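Local coordinates for protein putative acetyltransferase (Nocardia farcinica, PDB 3D9W) that probably transfers acetyl groups from acetyl-coenzyme A to the nitrogen of arylamines, at residues L165-R168 / T174-W177; W177-F182 / V188-F193. One frame throughout, in Å; residues are numbered along the deposited sequence.

Contact 1 of 2, residues L165-R168 / T174-W177; sequences LERR and TDLW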
ATOM      1  N   LEU A 165     -14.705  10.305   2.328  1.00 25.06           N
ATOM      2  CA  LEU A 165     -13.801  10.607   3.425  1.00 24.51           C
ATOM      3  C   LEU A 165     -14.686  11.173   4.526  1.00 25.49           C
ATOM      4  O   LEU A 165     -15.470  12.102   4.303  1.00 25.16           O
ATOM      5  CB  LEU A 165     -12.748  11.642   3.019  1.00 21.86           C
ATOM      6  CG  LEU A 165     -11.351  11.433   3.617  1.00 22.17           C
ATOM      7  CD1 LEU A 165     -10.627  12.763   3.668  1.00 23.39           C
ATOM      8  CD2 LEU A 165     -11.439  10.850   5.015  1.00 22.31           C
ATOM      9  N   GLU A 166     -14.554  10.614   5.717  1.00 25.62           N
ATOM     10  CA  GLU A 166     -15.365  11.041   6.836  1.00 26.59           C
ATOM     11  C   GLU A 166     -14.508  11.490   8.011  1.00 26.88           C
ATOM     12  O   GLU A 166     -13.484  10.872   8.295  1.00 26.52           O
ATOM     13  CB  GLU A 166     -16.243   9.871   7.232  1.00 28.48           C
ATOM     14  CG  GLU A 166     -17.243  10.118   8.313  1.00 30.44           C
ATOM     15  CD  GLU A 166     -18.423   9.184   8.149  1.00 33.22           C
ATOM     16  OE1 GLU A 166     -19.144   9.348   7.131  1.00 34.18           O
ATOM     17  OE2 GLU A 166     -18.616   8.286   9.009  1.00 32.72           O
ATOM     18  N   ARG A 167     -14.913  12.575   8.672  1.00 27.08           N
ATOM     19  CA  ARG A 167     -14.179  13.074   9.834  1.00 27.90           C
ATOM     20  C   ARG A 167     -15.017  12.905  11.095  1.00 28.34           C
ATOM     21  O   ARG A 167     -16.046  13.551  11.262  1.00 28.19           O
ATOM     22  CB  ARG A 167     -13.794  14.553   9.687  1.00 28.27           C
ATOM     23  CG  ARG A 167     -12.559  14.913  10.534  1.00 30.25           C
ATOM     24  CD  ARG A 167     -12.782  16.018  11.565  1.00 31.09           C
ATOM     25  NE  ARG A 167     -12.811  17.348  10.962  1.00 33.37           N
ATOM     26  CZ  ARG A 167     -13.924  18.047  10.743  1.00 34.14           C
ATOM     27  NH1 ARG A 167     -15.108  17.543  11.086  1.00 33.72           N
ATOM     28  NH2 ARG A 167     -13.855  19.244  10.169  1.00 33.06           N
ATOM     29  N   ARG A 168     -14.572  12.026  11.979  1.00 29.21           N
ATOM     30  CA  ARG A 168     -15.281  11.777  13.216  1.00 29.59           C
ATOM     31  C   ARG A 168     -14.436  12.254  14.383  1.00 29.26           C
ATOM     32  O   ARG A 168     -13.370  12.854  14.195  1.00 30.11           O
ATOM     33  CB  ARG A 168     -15.552  10.279  13.382  1.00 32.39           C
ATOM     34  CG  ARG A 168     -16.506   9.678  12.376  1.00 36.71           C
ATOM     35  CD  ARG A 168     -16.774   8.210  12.715  1.00 40.18           C
ATOM     36  NE  ARG A 168     -17.481   7.533  11.629  1.00 45.61           N
ATOM     37  CZ  ARG A 168     -17.712   6.219  11.560  1.00 47.60           C
ATOM     38  NH1 ARG A 168     -17.291   5.406  12.532  1.00 48.41           N
ATOM     39  NH2 ARG A 168     -18.347   5.713  10.496  1.00 47.06           N
ATOM     40  N   THR A 174     -10.408  13.864  19.666  1.00 27.24           N
ATOM     41  CA  THR A 174      -9.386  13.772  18.649  1.00 27.72           C
ATOM     42  C   THR A 174     -10.006  13.448  17.302  1.00 27.39           C
ATOM     43  O   THR A 174     -11.101  12.898  17.230  1.00 27.80           O
ATOM     44  CB  THR A 174      -8.428  12.665  18.995  1.00 28.82           C
ATOM     45  OG1 THR A 174      -9.178  11.454  19.159  1.00 31.17           O
ATOM     46  CG2 THR A 174      -7.709  12.975  20.292  1.00 29.87           C
ATOM     47  N   ASP A 175      -9.299  13.790  16.235  1.00 27.22           N
ATOM     48  CA  ASP A 175      -9.775  13.505  14.892  1.00 27.50           C
ATOM     49  C   ASP A 175      -9.691  12.016  14.590  1.00 28.35           C
ATOM     50  O   ASP A 175      -8.679  11.367  14.885  1.00 29.24           O
ATOM     51  CB  ASP A 175      -8.932  14.238  13.855  1.00 27.90           C
ATOM     52  CG  ASP A 175      -9.382  15.647  13.646  1.00 29.58           C
ATOM     53  OD1 ASP A 175     -10.504  15.972  14.094  1.00 29.63           O
ATOM     54  OD2 ASP A 175      -8.621  16.424  13.023  1.00 30.24           O
ATOM     55  N   LEU A 176     -10.756  11.474  14.013  1.00 27.17           N
ATOM     56  CA  LEU A 176     -10.763  10.078  13.621  1.00 26.37           C
ATOM     57  C   LEU A 176     -11.303  10.036  12.200  1.00 26.10           C
ATOM     58  O   LEU A 176     -12.502  10.182  11.978  1.00 27.28           O
ATOM     59  CB  LEU A 176     -11.648   9.246  14.548  1.00 27.10           C
ATOM     60  CG  LEU A 176     -11.669   7.753  14.202  1.00 27.87           C
ATOM     61  CD1 LEU A 176     -10.275   7.140  14.376  1.00 25.31           C
ATOM     62  CD2 LEU A 176     -12.681   7.057  15.092  1.00 28.36           C
ATOM     63  N   TRP A 177     -10.413   9.861  11.231  1.00 24.79           N
ATOM     64  CA  TRP A 177     -10.836   9.826   9.845  1.00 23.39           C
ATOM     65  C   TRP A 177     -11.207   8.425   9.405  1.00 23.05           C
ATOM     66  O   TRP A 177     -10.625   7.442   9.867  1.00 23.00           O
ATOM     67  CB  TRP A 177      -9.737  10.362   8.932  1.00 23.21           C
ATOM     68  CG  TRP A 177      -9.339  11.764   9.217  1.00 21.78           C
ATOM     69  CD1 TRP A 177      -8.434  12.193  10.147  1.00 22.37           C
ATOM     70  CD2 TRP A 177      -9.823  12.931   8.559  1.00 21.26           C
ATOM     71  NE1 TRP A 177      -8.321  13.562  10.106  1.00 22.02           N
ATOM     72  CE2 TRP A 177      -9.165  14.040   9.138  1.00 22.91           C
ATOM     73  CE3 TRP A 177     -10.751  13.151   7.535  1.00 22.42           C
ATOM     74  CZ2 TRP A 177      -9.405  15.352   8.722  1.00 24.34           C
ATOM     75  CZ3 TRP A 177     -10.991  14.449   7.122  1.00 25.02           C
ATOM     76  CH2 TRP A 177     -10.319  15.539   7.716  1.00 24.71           C
TER
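Arg167 lies across one face of the Trp177 indole, its CG 3.5 Å from the centroid of the six-membered ring and only 6° off the ring normal, a CH-pi contact. The opposite face is taken by Phe193 of the next strand, while Leu165 comes in at the rim near the ring plane, CD2 to CE3 of Trp177 3.5 Å. A bend at chi2 (-121°) brings Arg167 CD to 3.4 Å from Asp175 OD1; the further bend at chi3 places Arg167 NE, which stays 4.1 Å from that oxygen, beyond a salt bridge. On the other face of the sheet, the Arg168 guanidinium is met at its edge by Glu166. Arg168 NE and NH2 both donate to Glu166 OE2, each at 3.0 Å and nearly in the guanidinium plane. Arg168 has CG anti to its carbonyl carbon (chi1 -66°) and runs extended to NE, back along its own strand toward Glu166. Leu176 and Arg168 form a hydrogen-bonded antiparallel pair: Arg168 N reaches Leu176 O at 2.8 Å, and Leu176 N returns the bond to Arg168 O. In this beta hairpin, then, the strands are joined by those two backbone bonds and by the packing of Arg167 and Leu165 on Trp177; the ion pair ties side chains two apart on one strand, where the positive charge of Arg168 probably favours an ionised Glu166.

Contact 2 of 2, residues W177-F182 / V188-F193; sequences WVLHQF and VDRYTF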
ATOM      1  N   TRP A 177     -10.413   9.861  11.231  1.00 24.79           N
ATOM      2  CA  TRP A 177     -10.836   9.826   9.845  1.00 23.39           C
ATOM      3  C   TRP A 177     -11.207   8.425   9.405  1.00 23.05           C
ATOM      4  O   TRP A 177     -10.625   7.442   9.867  1.00 23.00           O
ATOM      5  CB  TRP A 177      -9.737  10.362   8.932  1.00 23.21           C
ATOM      6  CG  TRP A 177      -9.339  11.764   9.217  1.00 21.78           C
ATOM      7  CD1 TRP A 177      -8.434  12.193  10.147  1.00 22.37           C
ATOM      8  CD2 TRP A 177      -9.823  12.931   8.559  1.00 21.26           C
ATOM      9  NE1 TRP A 177      -8.321  13.562  10.106  1.00 22.02           N
ATOM     10  CE2 TRP A 177      -9.165  14.040   9.138  1.00 22.91           C
ATOM     11  CE3 TRP A 177     -10.751  13.151   7.535  1.00 22.42           C
ATOM     12  CZ2 TRP A 177      -9.405  15.352   8.722  1.00 24.34           C
ATOM     13  CZ3 TRP A 177     -10.991  14.449   7.122  1.00 25.02           C
ATOM     14  CH2 TRP A 177     -10.319  15.539   7.716  1.00 24.71           C
ATOM     15  N   VAL A 178     -12.178   8.342   8.501  1.00 22.44           N
ATOM     16  CA  VAL A 178     -12.633   7.065   7.977  1.00 21.27           C
ATOM     17  C   VAL A 178     -12.801   7.154   6.466  1.00 22.03           C
ATOM     18  O   VAL A 178     -13.624   7.922   5.967  1.00 23.59           O
ATOM     19  CB  VAL A 178     -13.991   6.659   8.576  1.00 21.14           C
ATOM     20  CG1 VAL A 178     -14.228   5.177   8.358  1.00 19.78           C
ATOM     21  CG2 VAL A 178     -14.046   7.010  10.050  1.00 20.65           C
ATOM     22  N   LEU A 179     -12.012   6.376   5.738  1.00 21.25           N
ATOM     23  CA  LEU A 179     -12.114   6.353   4.289  1.00 19.66           C
ATOM     24  C   LEU A 179     -13.051   5.205   3.929  1.00 19.54           C
ATOM     25  O   LEU A 179     -12.887   4.094   4.426  1.00 19.44           O
ATOM     26  CB  LEU A 179     -10.744   6.111   3.666  1.00 19.30           C
ATOM     27  CG  LEU A 179     -10.741   6.221   2.145  1.00 19.12           C
ATOM     28  CD1 LEU A 179     -10.861   7.686   1.762  1.00 18.53           C
ATOM     29  CD2 LEU A 179      -9.466   5.621   1.581  1.00 20.19           C
ATOM     30  N   HIS A 180     -14.035   5.475   3.076  1.00 19.40           N
ATOM     31  CA  HIS A 180     -14.998   4.452   2.665  1.00 20.21           C
ATOM     32  C   HIS A 180     -14.803   4.090   1.201  1.00 20.33           C
ATOM     33  O   HIS A 180     -14.710   4.965   0.363  1.00 21.77           O
ATOM     34  CB  HIS A 180     -16.430   4.964   2.847  1.00 22.79           C
ATOM     35  CG  HIS A 180     -16.826   5.196   4.272  1.00 23.41           C
ATOM     36  ND1 HIS A 180     -17.351   4.203   5.070  1.00 25.24           N
ATOM     37  CD2 HIS A 180     -16.792   6.315   5.035  1.00 23.15           C
ATOM     38  CE1 HIS A 180     -17.629   4.702   6.262  1.00 24.17           C
ATOM     39  NE2 HIS A 180     -17.299   5.981   6.268  1.00 23.84           N
ATOM     40  N   GLN A 181     -14.754   2.802   0.885  1.00 21.04           N
ATOM     41  CA  GLN A 181     -14.583   2.380  -0.498  1.00 20.87           C
ATOM     42  C   GLN A 181     -15.774   1.536  -0.904  1.00 21.58           C
ATOM     43  O   GLN A 181     -16.367   0.878  -0.060  1.00 22.03           O
ATOM     44  CB  GLN A 181     -13.317   1.540  -0.650  1.00 20.20           C
ATOM     45  CG  GLN A 181     -13.359   0.254   0.148  1.00 20.92           C
ATOM     46  CD  GLN A 181     -12.297  -0.737  -0.271  1.00 20.64           C
ATOM     47  OE1 GLN A 181     -11.124  -0.396  -0.380  1.00 20.17           O
ATOM     48  NE2 GLN A 181     -12.704  -1.979  -0.500  1.00 21.32           N
ATOM     49  N   PHE A 182     -16.123   1.564  -2.190  1.00 23.51           N
ATOM     50  CA  PHE A 182     -17.235   0.769  -2.715  1.00 24.27           C
ATOM     51  C   PHE A 182     -16.640  -0.472  -3.366  1.00 25.63           C
ATOM     52  O   PHE A 182     -15.722  -0.367  -4.176  1.00 26.29           O
ATOM     53  CB  PHE A 182     -18.031   1.554  -3.756  1.00 23.41           C
ATOM     54  CG  PHE A 182     -19.312   0.887  -4.156  1.00 23.77           C
ATOM     55  CD1 PHE A 182     -20.416   0.898  -3.303  1.00 23.15           C
ATOM     56  CD2 PHE A 182     -19.400   0.191  -5.357  1.00 24.45           C
ATOM     57  CE1 PHE A 182     -21.587   0.219  -3.642  1.00 23.53           C
ATOM     58  CE2 PHE A 182     -20.573  -0.495  -5.711  1.00 24.82           C
ATOM     59  CZ  PHE A 182     -21.667  -0.481  -4.848  1.00 24.07           C
ATOM     60  N   VAL A 188     -18.227   0.273   2.307  1.00 24.48           N
ATOM     61  CA  VAL A 188     -17.599  -0.267   3.485  1.00 23.86           C
ATOM     62  C   VAL A 188     -16.484   0.659   3.939  1.00 24.22           C
ATOM     63  O   VAL A 188     -15.941   1.450   3.156  1.00 22.94           O
ATOM     64  CB  VAL A 188     -17.037  -1.688   3.213  1.00 22.41           C
ATOM     65  CG1 VAL A 188     -15.847  -1.613   2.280  1.00 21.00           C
ATOM     66  CG2 VAL A 188     -16.652  -2.353   4.513  1.00 20.88           C
ATOM     67  N   ASP A 189     -16.172   0.568   5.226  1.00 23.49           N
ATOM     68  CA  ASP A 189     -15.116   1.354   5.817  1.00 23.44           C
ATOM     69  C   ASP A 189     -13.808   0.591   5.598  1.00 23.56           C
ATOM     70  O   ASP A 189     -13.637  -0.538   6.063  1.00 22.20           O
ATOM     71  CB  ASP A 189     -15.401   1.545   7.305  1.00 24.24           C
ATOM     72  CG  ASP A 189     -15.698   0.231   8.018  1.00 26.45           C
ATOM     73  OD1 ASP A 189     -14.744  -0.518   8.328  1.00 28.06           O
ATOM     74  OD2 ASP A 189     -16.889  -0.064   8.263  1.00 26.54           O
ATOM     75  N   ARG A 190     -12.899   1.193   4.847  1.00 23.25           N
ATOM     76  CA  ARG A 190     -11.630   0.547   4.597  1.00 23.49           C
ATOM     77  C   ARG A 190     -10.849   0.594   5.904  1.00 23.24           C
ATOM     78  O   ARG A 190     -10.606  -0.439   6.523  1.00 25.83           O
ATOM     79  CB  ARG A 190     -10.857   1.267   3.480  1.00 24.59           C
ATOM     80  CG  ARG A 190      -9.503   0.630   3.168  1.00 26.11           C
ATOM     81  CD  ARG A 190      -8.654   1.422   2.176  1.00 26.98           C
ATOM     82  NE  ARG A 190      -9.076   1.221   0.793  1.00 29.43           N
ATOM     83  CZ  ARG A 190      -8.320   1.495  -0.267  1.00 31.19           C
ATOM     84  NH1 ARG A 190      -7.094   1.983  -0.102  1.00 31.08           N
ATOM     85  NH2 ARG A 190      -8.786   1.279  -1.494  1.00 31.50           N
ATOM     86  N   TYR A 191     -10.491   1.794   6.341  1.00 21.20           N
ATOM     87  CA  TYR A 191      -9.725   1.952   7.563  1.00 19.61           C
ATOM     88  C   TYR A 191     -10.001   3.267   8.262  1.00 19.08           C
ATOM     89  O   TYR A 191     -10.781   4.081   7.793  1.00 18.52           O
ATOM     90  CB  TYR A 191      -8.232   1.869   7.239  1.00 21.58           C
ATOM     91  CG  TYR A 191      -7.752   2.842   6.167  1.00 21.28           C
ATOM     92  CD1 TYR A 191      -7.913   4.223   6.312  1.00 20.53           C
ATOM     93  CD2 TYR A 191      -7.133   2.375   5.005  1.00 21.93           C
ATOM     94  CE1 TYR A 191      -7.471   5.107   5.325  1.00 19.92           C
ATOM     95  CE2 TYR A 191      -6.690   3.251   4.019  1.00 20.23           C
ATOM     96  CZ  TYR A 191      -6.863   4.609   4.183  1.00 20.41           C
ATOM     97  OH  TYR A 191      -6.434   5.461   3.195  1.00 18.29           O
ATOM     98  N   THR A 192      -9.347   3.471   9.394  1.00 18.94           N
ATOM     99  CA  THR A 192      -9.483   4.715  10.131  1.00 19.88           C
ATOM    100  C   THR A 192      -8.072   5.193  10.474  1.00 19.93           C
ATOM    101  O   THR A 192      -7.153   4.386  10.573  1.00 18.09           O
ATOM    102  CB  THR A 192     -10.246   4.524  11.449  1.00 21.05           C
ATOM    103  OG1 THR A 192      -9.446   3.751  12.358  1.00 22.67           O
ATOM    104  CG2 THR A 192     -11.568   3.830  11.204  1.00 19.73           C
ATOM    105  N   PHE A 193      -7.893   6.499  10.642  1.00 19.89           N
ATOM    106  CA  PHE A 193      -6.580   7.021  11.003  1.00 18.89           C
ATOM    107  C   PHE A 193      -6.645   8.351  11.733  1.00 18.91           C
ATOM    108  O   PHE A 193      -7.618   9.095  11.607  1.00 18.39           O
ATOM    109  CB  PHE A 193      -5.680   7.162   9.768  1.00 17.39           C
ATOM    110  CG  PHE A 193      -6.112   8.229   8.804  1.00 15.98           C
ATOM    111  CD1 PHE A 193      -7.063   7.961   7.833  1.00 15.96           C
ATOM    112  CD2 PHE A 193      -5.526   9.485   8.834  1.00 14.31           C
ATOM    113  CE1 PHE A 193      -7.412   8.924   6.899  1.00 17.36           C
ATOM    114  CE2 PHE A 193      -5.866  10.453   7.911  1.00 14.50           C
ATOM    115  CZ  PHE A 193      -6.810  10.178   6.940  1.00 17.02           C
TER
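Arg190 crosses to Gln181, its CB passing 3.6 Å from Leu179 O on the way. CG and CD then skirt Gln181 OE1; a bend at chi3 (-79°) turns the guanidinium so that Arg190 NE and NH2 both donate to Gln181 OE1, at 2.9 and 3.1 Å. The two donors approach from opposite faces of the amide plane, and amide and guanidinium stand 73° apart. Gln181 meets them with CG between its backbone N and carbonyl carbon and the rest of its chain extended. At the tip, Arg190 NH1 makes a salt bridge with Asp136 and NH2 also bonds Arg141 O. Asp136 probably balances the charge of this buried guanidinium, while Gln181 OE1 and Arg141 O take up its N-H groups.

The backbone here carries a beta bulge: Val178 faces Thr192 and His180 faces Asp189, so Arg190 and Tyr191 together lie opposite Leu179. Arg190 N bonds Leu179 O at 2.9 Å, whereas Leu179 N makes only a weak bond to Tyr191 O. Tyr191 shares a face with Leu179 and Gln181, while the CB of Arg190 points toward the partner strand and its guanidinium ends beside Gln181. Leu179 runs beside Tyr191, CD2 3.4 Å from its OH, a hydroxyl hydrogen-bonded to Tyr147. Farther along, Phe193 lies in an offset stack with the five-membered ring of Trp177, centroids 4.8 Å apart and planes at 15°, and Trp177 CB sits over its face.

Strand 161-169 flanks this hairpin beside 175-183, and strand 99-107 follows 188-193 in the sheet. Tyr191 and Phe193 also touch Leu121 on strand 117-125, while Leu179 and Phe193 pack on Tyr147 of strand 147-148.

Contact 1 and contact 2 are successive beta hairpins, their centres 10 Å apart, and strand 175-183 serves both. Along the chain, 161-169 turns back into 175-183, which turns again into 188-193, so the three form an antiparallel meander in one sheet within the arylamine N-acetyltransferase family region. Trp177 belongs to both contacts, packed between side chains of the two outer strands. The ladders also join directly: Glu166 O probably accepts a hydrogen bond from Val178 N, and Arg168 packs on Val178. The centre of contact 1 lies about 20 Å from the centre of the chain and the centre of contact 2 about 14 Å from it, so the meander passes from a partly exposed hairpin to a buried one.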